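Local coordinates for protein DNA primase (Aquifex aeolicus, PDB 2AU3) that probably synthesises the short RNA primers that DNA polymerase extends during DNA replication, joining nucleoside triphosphates on a single-stranded DNA template, at residues L24-V29 with F47-S52; L275-A280 with L312-E317; I292-D297 with K305-L310. All blocks are in the same frame, centred on the assembly; numbering follows the deposited sequence.

Contact 1 of 3, residues L24-V29 with F47-S52; sequences LNLEKV and FYVSPS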
# COMPACT_ATOMS: atom_id res chain seq x y z
N LEU A 24 19.22 24.18 0.02
CA LEU A 24 18.41 24.62 1.15
C LEU A 24 19.16 24.73 2.48
O LEU A 24 20.17 24.03 2.72
CB LEU A 24 17.17 23.73 1.32
CG LEU A 24 16.34 23.44 0.05
CD1 LEU A 24 15.20 22.44 0.31
CD2 LEU A 24 15.82 24.73 -0.59
N ASN A 25 18.67 25.62 3.34
CA ASN A 25 19.10 25.70 4.72
C ASN A 25 18.42 24.61 5.53
O ASN A 25 17.23 24.69 5.83
CB ASN A 25 18.76 27.07 5.32
CG ASN A 25 19.15 28.22 4.42
OD1 ASN A 25 20.32 28.39 4.08
ND2 ASN A 25 18.17 29.03 4.03
N LEU A 26 19.19 23.59 5.90
CA LEU A 26 18.62 22.44 6.58
C LEU A 26 18.92 22.54 8.07
O LEU A 26 20.07 22.77 8.46
CB LEU A 26 19.16 21.12 6.00
CG LEU A 26 18.82 20.77 4.54
CD1 LEU A 26 19.48 19.47 4.15
CD2 LEU A 26 17.32 20.69 4.32
N GLU A 27 17.87 22.43 8.88
CA GLU A 27 18.02 22.36 10.33
C GLU A 27 17.88 20.91 10.76
O GLU A 27 16.97 20.22 10.31
CB GLU A 27 16.94 23.18 11.03
CG GLU A 27 17.14 23.23 12.55
CD GLU A 27 15.88 23.54 13.34
OE1 GLU A 27 14.80 23.73 12.73
OE2 GLU A 27 15.97 23.59 14.61
N LYS A 28 18.77 20.45 11.64
CA LYS A 28 18.72 19.09 12.12
C LYS A 28 17.63 18.97 13.17
O LYS A 28 17.70 19.64 14.19
CB LYS A 28 20.07 18.66 12.71
CG LYS A 28 20.20 17.13 12.84
CD LYS A 28 21.64 16.67 12.57
CE LYS A 28 21.76 15.13 12.50
NZ LYS A 28 20.97 14.45 13.55
N VAL A 29 16.63 18.13 12.90
CA VAL A 29 15.54 17.86 13.85
C VAL A 29 15.56 16.35 14.11
O VAL A 29 15.27 15.55 13.22
CB VAL A 29 14.15 18.35 13.30
CG1 VAL A 29 13.82 17.67 11.99
CG2 VAL A 29 13.03 18.12 14.31
N PHE A 47 9.10 20.23 5.13
CA PHE A 47 9.90 19.50 4.13
C PHE A 47 11.05 18.81 4.84
O PHE A 47 11.95 19.47 5.38
CB PHE A 47 10.42 20.50 3.09
CG PHE A 47 11.21 19.88 1.98
CD1 PHE A 47 10.65 19.73 0.72
CD2 PHE A 47 12.55 19.51 2.18
CE1 PHE A 47 11.40 19.19 -0.34
CE2 PHE A 47 13.30 18.96 1.14
CZ PHE A 47 12.73 18.81 -0.13
N TYR A 48 11.02 17.47 4.82
CA TYR A 48 11.95 16.67 5.60
C TYR A 48 12.89 15.86 4.73
O TYR A 48 12.51 15.38 3.67
CB TYR A 48 11.20 15.73 6.56
CG TYR A 48 10.55 16.47 7.72
CD1 TYR A 48 11.16 16.54 8.96
CD2 TYR A 48 9.31 17.09 7.55
CE1 TYR A 48 10.55 17.20 10.02
CE2 TYR A 48 8.71 17.76 8.59
CZ TYR A 48 9.34 17.81 9.82
OH TYR A 48 8.73 18.49 10.84
N VAL A 49 14.13 15.74 5.19
CA VAL A 49 15.12 14.92 4.53
C VAL A 49 15.58 13.87 5.53
O VAL A 49 16.01 14.20 6.63
CB VAL A 49 16.32 15.77 4.05
CG1 VAL A 49 17.37 14.88 3.38
CG2 VAL A 49 15.84 16.89 3.08
N SER A 50 15.45 12.59 5.17
CA SER A 50 15.84 11.52 6.07
C SER A 50 17.18 10.96 5.60
O SER A 50 17.27 10.43 4.50
CB SER A 50 14.77 10.43 6.09
OG SER A 50 15.29 9.21 6.58
N PRO A 51 18.23 11.13 6.39
CA PRO A 51 19.49 10.46 6.08
C PRO A 51 19.35 8.92 6.03
O PRO A 51 20.02 8.30 5.23
CB PRO A 51 20.42 10.90 7.23
CG PRO A 51 19.82 12.18 7.77
CD PRO A 51 18.33 12.02 7.57
N SER A 52 18.46 8.33 6.83
CA SER A 52 18.41 6.85 6.91
C SER A 52 17.61 6.23 5.75
O SER A 52 17.86 5.08 5.32
CB SER A 52 17.81 6.39 8.24
OG SER A 52 16.49 6.90 8.39
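The nearest CA atoms, those of Leu26 and Val49, are 8.5 Å apart, so residues 24-29 and 47-52 meet through side chains and not as paired strands. Strand 32-35 lies between strands 27-29 and 47-50 in the sheet and pairs with both, for example Glu27 with Arg34 and Val49 with Tyr33.

Three apolar pairs bridge the gap. At one end Leu24 meets Phe47. One methyl does the touching, with Leu24 CD1 4.1 Å from Phe47 CE2. The approach to the ring is oblique, and the two side chains cross at about a right angle. Phe47 has CG anti to its own N (chi1 -178°), which carries the ring out toward Leu24. In the middle the methyls stand a little farther apart. Leu26 CD2 and Val49 CG2 are 4.3 Å apart, methyl against methyl. At the far end Val29 meets Tyr48. Here Val29 CG1 comes up to the edge of the phenol ring, near its plane, 3.8 Å from Tyr48 CE1. This methyl sits between the backbone N and the carbonyl carbon of its own residue (chi1 59°). These two side chains also cross at about a right angle.

The surroundings complete the packing. Val49 also rests on Ile16 and Ile20 of helix 16-23, Phe47 lies nearly parallel to the ring of Phe56, and Tyr48 meets Phe59 edge-to-face.

The contact belongs to the antiparallel sheet of the CHC2 zinc ribbon at the N-terminal end of DnaG primases. Phe47 links it to the metal site. Its side chain is about 5 Å from the zinc ion, which is held by Cys37, His40, Cys58 and Cys61, and it touches Cys37.

Contact 2 of 3, residues L275-A280 with L312-E317; sequences LTQNQA and LSAGVE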
# COMPACT_ATOMS: atom_id res chain seq x y z
N LEU A 275 -7.66 -11.66 -0.74
CA LEU A 275 -6.32 -12.02 -0.34
C LEU A 275 -5.89 -13.29 -1.12
O LEU A 275 -6.67 -14.21 -1.29
CB LEU A 275 -6.29 -12.25 1.17
CG LEU A 275 -4.93 -12.69 1.72
CD1 LEU A 275 -4.06 -11.48 1.91
CD2 LEU A 275 -5.15 -13.43 3.05
N THR A 276 -4.66 -13.30 -1.61
CA THR A 276 -4.09 -14.49 -2.25
C THR A 276 -3.09 -15.12 -1.32
O THR A 276 -2.62 -14.49 -0.39
CB THR A 276 -3.36 -14.16 -3.55
OG1 THR A 276 -2.17 -13.42 -3.24
CG2 THR A 276 -4.22 -13.23 -4.46
N GLN A 277 -2.75 -16.38 -1.59
CA GLN A 277 -1.67 -17.04 -0.85
C GLN A 277 -0.33 -16.28 -0.90
O GLN A 277 0.36 -16.16 0.13
CB GLN A 277 -1.47 -18.48 -1.38
CG GLN A 277 -0.54 -19.33 -0.48
CD GLN A 277 -1.13 -19.53 0.93
OE1 GLN A 277 -0.58 -19.06 1.94
NE2 GLN A 277 -2.22 -20.23 1.00
N ASN A 278 0.06 -15.79 -2.08
CA ASN A 278 1.30 -15.02 -2.17
C ASN A 278 1.25 -13.80 -1.25
O ASN A 278 2.24 -13.48 -0.64
CB ASN A 278 1.63 -14.57 -3.61
CG ASN A 278 2.17 -15.71 -4.47
OD1 ASN A 278 2.62 -16.73 -3.95
ND2 ASN A 278 2.10 -15.54 -5.80
N GLN A 279 0.10 -13.13 -1.17
CA GLN A 279 -0.06 -12.00 -0.26
C GLN A 279 0.01 -12.42 1.24
O GLN A 279 0.62 -11.73 2.07
CB GLN A 279 -1.36 -11.24 -0.53
CG GLN A 279 -1.38 -10.46 -1.83
CD GLN A 279 -2.79 -10.13 -2.30
OE1 GLN A 279 -3.80 -10.58 -1.68
NE2 GLN A 279 -2.89 -9.38 -3.39
N ALA A 280 -0.63 -13.55 1.57
CA ALA A 280 -0.55 -14.09 2.93
C ALA A 280 0.91 -14.49 3.27
O ALA A 280 1.39 -14.17 4.35
CB ALA A 280 -1.50 -15.24 3.11
N LEU A 312 -3.36 -19.07 7.85
CA LEU A 312 -2.92 -20.24 8.62
C LEU A 312 -1.78 -20.97 7.92
O LEU A 312 -0.77 -21.26 8.55
CB LEU A 312 -4.09 -21.18 8.98
CG LEU A 312 -5.17 -20.57 9.88
CD1 LEU A 312 -6.37 -21.53 10.03
CD2 LEU A 312 -4.60 -20.18 11.26
N SER A 313 -1.91 -21.21 6.61
CA SER A 313 -0.88 -21.93 5.85
C SER A 313 0.46 -21.20 5.89
O SER A 313 1.52 -21.84 5.90
CB SER A 313 -1.30 -22.10 4.39
OG SER A 313 -2.54 -22.76 4.32
N ALA A 314 0.40 -19.87 5.92
CA ALA A 314 1.61 -19.06 5.96
C ALA A 314 2.15 -18.97 7.38
O ALA A 314 3.17 -18.34 7.59
CB ALA A 314 1.34 -17.68 5.39
N GLY A 315 1.46 -19.59 8.34
CA GLY A 315 1.97 -19.71 9.70
C GLY A 315 1.65 -18.50 10.58
O GLY A 315 2.35 -18.19 11.54
N VAL A 316 0.58 -17.82 10.24
CA VAL A 316 0.17 -16.68 11.01
C VAL A 316 -0.96 -17.11 11.95
O VAL A 316 -1.79 -17.94 11.59
CB VAL A 316 -0.27 -15.53 10.07
CG1 VAL A 316 -0.71 -14.34 10.86
CG2 VAL A 316 0.90 -15.14 9.15
N GLU A 317 -0.98 -16.55 13.16
CA GLU A 317 -2.14 -16.68 14.05
C GLU A 317 -3.17 -15.65 13.67
O GLU A 317 -2.85 -14.47 13.47
CB GLU A 317 -1.75 -16.39 15.48
CG GLU A 317 -0.91 -17.43 16.16
CD GLU A 317 -1.09 -17.31 17.65
OE1 GLU A 317 -0.67 -16.25 18.21
OE2 GLU A 317 -1.70 -18.22 18.24
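Ala280 and Ala314 make the closest approach, with the methyl of Ala314 directed at the helix backbone. Ala314 CB lies 3.7 Å from Ala280 O, while the two CB atoms are 4.4 Å apart. Gln277 reaches over from the previous turn of the helix. Its CG is anti to the backbone N (chi1 -169°), and a bend at chi2 (64°) turns the amide toward Ser313 and Ala314. Gln277 CD lies 4.3 Å from Ser313 CB, a packing contact. The hydroxyl of Ser313 is engaged elsewhere, with Pro309 O one turn back. Replacing Gln277 by an alanine would probably open a gap beside Ser313 and Ala314 and take away the cover the long side chain gives them.

Both segments include a helix end. Thr276 and Gln279 form a capping box: Gln279 N bonds to Thr276 OG1 at 3.1 Å, and Thr276 N bonds back to Gln279 OE1, from 49° above the carbonyl plane. On the other side the chain turns out of its helix at Gly315, in a Schellman motif with positive phi (86°).

Within the Toprim fold, this brings the start of helix 277-284 against the end of helix 298-313. Leu275 and Ala280 also touch Leu311 of the latter helix. Just beyond the turn, Glu317 begins strand 317-321, which pairs with strand 289-293.

Contact 3 of 3, residues I292-D297 with K305-L310; sequences ILYDGD and KSAIPL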
# COMPACT_ATOMS: atom_id res chain seq x y z
N ILE A 292 -8.18 -9.70 11.23
CA ILE A 292 -8.86 -9.52 9.95
C ILE A 292 -10.12 -8.73 10.25
O ILE A 292 -10.87 -9.07 11.18
CB ILE A 292 -9.22 -10.86 9.28
CG1 ILE A 292 -8.08 -11.85 9.31
CG2 ILE A 292 -9.72 -10.64 7.82
CD1 ILE A 292 -8.54 -13.24 8.95
N LEU A 293 -10.33 -7.68 9.47
CA LEU A 293 -11.41 -6.75 9.73
C LEU A 293 -12.11 -6.45 8.45
O LEU A 293 -11.77 -5.48 7.76
CB LEU A 293 -10.84 -5.46 10.35
CG LEU A 293 -11.82 -4.32 10.67
CD1 LEU A 293 -12.70 -4.63 11.87
CD2 LEU A 293 -11.03 -3.08 10.92
N TYR A 294 -13.08 -7.29 8.10
CA TYR A 294 -13.80 -7.13 6.87
C TYR A 294 -15.20 -6.58 7.22
O TYR A 294 -15.52 -6.41 8.39
CB TYR A 294 -13.88 -8.47 6.13
CG TYR A 294 -12.58 -8.92 5.43
CD1 TYR A 294 -11.38 -8.20 5.56
CD2 TYR A 294 -12.57 -10.08 4.65
CE1 TYR A 294 -10.22 -8.63 4.91
CE2 TYR A 294 -11.42 -10.50 3.99
CZ TYR A 294 -10.25 -9.78 4.14
OH TYR A 294 -9.13 -10.22 3.49
N ASP A 295 -15.99 -6.26 6.21
CA ASP A 295 -17.33 -5.71 6.45
C ASP A 295 -18.19 -6.60 7.35
O ASP A 295 -18.13 -7.83 7.29
CB ASP A 295 -18.05 -5.47 5.12
CG ASP A 295 -17.43 -4.37 4.30
OD1 ASP A 295 -16.67 -3.54 4.87
OD2 ASP A 295 -17.65 -4.25 3.07
N GLY A 296 -19.04 -5.98 8.16
CA GLY A 296 -19.96 -6.70 9.02
C GLY A 296 -21.22 -7.10 8.27
O GLY A 296 -22.33 -6.68 8.60
N ASP A 297 -21.05 -7.91 7.24
CA ASP A 297 -22.19 -8.53 6.58
C ASP A 297 -21.81 -9.94 6.15
O ASP A 297 -20.68 -10.39 6.38
CB ASP A 297 -22.75 -7.64 5.45
CG ASP A 297 -21.79 -7.46 4.29
OD1 ASP A 297 -20.70 -8.08 4.27
OD2 ASP A 297 -22.09 -6.75 3.29
N LYS A 305 -13.57 -15.96 6.03
CA LYS A 305 -13.42 -17.41 6.05
C LYS A 305 -12.58 -17.95 4.89
O LYS A 305 -11.81 -18.88 5.07
CB LYS A 305 -14.79 -18.10 6.12
CG LYS A 305 -15.47 -17.91 7.49
CD LYS A 305 -16.97 -18.21 7.44
CE LYS A 305 -17.69 -17.49 8.56
NZ LYS A 305 -18.41 -18.41 9.49
N SER A 306 -12.74 -17.37 3.70
CA SER A 306 -11.85 -17.73 2.58
C SER A 306 -10.39 -17.34 2.80
O SER A 306 -9.47 -18.01 2.31
CB SER A 306 -12.36 -17.12 1.28
OG SER A 306 -13.72 -17.48 1.08
N ALA A 307 -10.15 -16.25 3.52
CA ALA A 307 -8.77 -15.74 3.66
C ALA A 307 -8.00 -16.44 4.79
O ALA A 307 -6.77 -16.56 4.74
CB ALA A 307 -8.79 -14.21 3.88
N ILE A 308 -8.73 -16.92 5.79
CA ILE A 308 -8.13 -17.49 7.00
C ILE A 308 -7.20 -18.69 6.73
O ILE A 308 -6.09 -18.72 7.25
CB ILE A 308 -9.26 -17.88 8.02
CG1 ILE A 308 -9.81 -16.63 8.69
CG2 ILE A 308 -8.72 -18.82 9.05
CD1 ILE A 308 -11.11 -16.83 9.53
N PRO A 309 -7.60 -19.67 5.92
CA PRO A 309 -6.71 -20.78 5.60
C PRO A 309 -5.42 -20.33 4.89
O PRO A 309 -4.39 -20.95 5.07
CB PRO A 309 -7.56 -21.63 4.65
CG PRO A 309 -8.97 -21.32 5.10
CD PRO A 309 -8.92 -19.84 5.27
N LEU A 310 -5.49 -19.28 4.09
CA LEU A 310 -4.25 -18.77 3.46
C LEU A 310 -3.31 -18.22 4.53
O LEU A 310 -2.10 -18.44 4.46
CB LEU A 310 -4.52 -17.69 2.41
CG LEU A 310 -5.70 -17.91 1.44
CD1 LEU A 310 -5.83 -16.69 0.56
CD2 LEU A 310 -5.53 -19.18 0.61
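Ile292 packs on Ile308 inside a beta-alpha-beta unit of the Toprim fold, made of strand 289-293, helix 298-313 and strand 317-321. This is the tight part. Ile292 CD1 comes within 3.6 Å of Ile308 CG1, and the two side chains cross obliquely. Ile292 CG1 is anti to the carbonyl carbon (chi1 -46°), which sends CD1 toward the helix. Its other branch, CG2, lies 3.6 Å above one face of the Tyr294 ring, offset toward the rim. All four touching residues are buried, and Val318 of the next strand packs on both isoleucines.

The rest is looser. Beyond Tyr294 the chain swings away from residues 305-310 through an inverse gamma turn centred on Gly296. Lys305 and Ser306 lie on the exposed side of the helix. Asp295 and Asp297 are partly exposed, and are predicted to bind magnesium. Asp295 N bonds to Glu251 OE2, from another predicted magnesium ligand, and Asp297 OD1 caps the helix at Gly300 N.

Tyr294 joins the two regions. Its side chain also touches Glu251. Ala307 CB lies off to the side of the C-O bond, 4.0 Å from Tyr294 OH.

Contact 1 comes first and closes a short loop that holds strand 32-35 and two of the zinc ligands, Cys37 and His40. It belongs to the N-terminal zinc-binding domain. Contacts 2 and 3 follow far along the chain, in the Toprim region and on the opposite side of the chain's centre. Contact 3 is nested within the longer loop that contact 2 closes. Both use helix 298-313: contact 3 ties it to strand 289-293, and contact 2 ties its end to helix 277-284. The two meet at Leu310, where its O is 3.5 Å from Ala280 CB. Contact 1 touches neither, its nearest atoms being about 24 Å from contact 2.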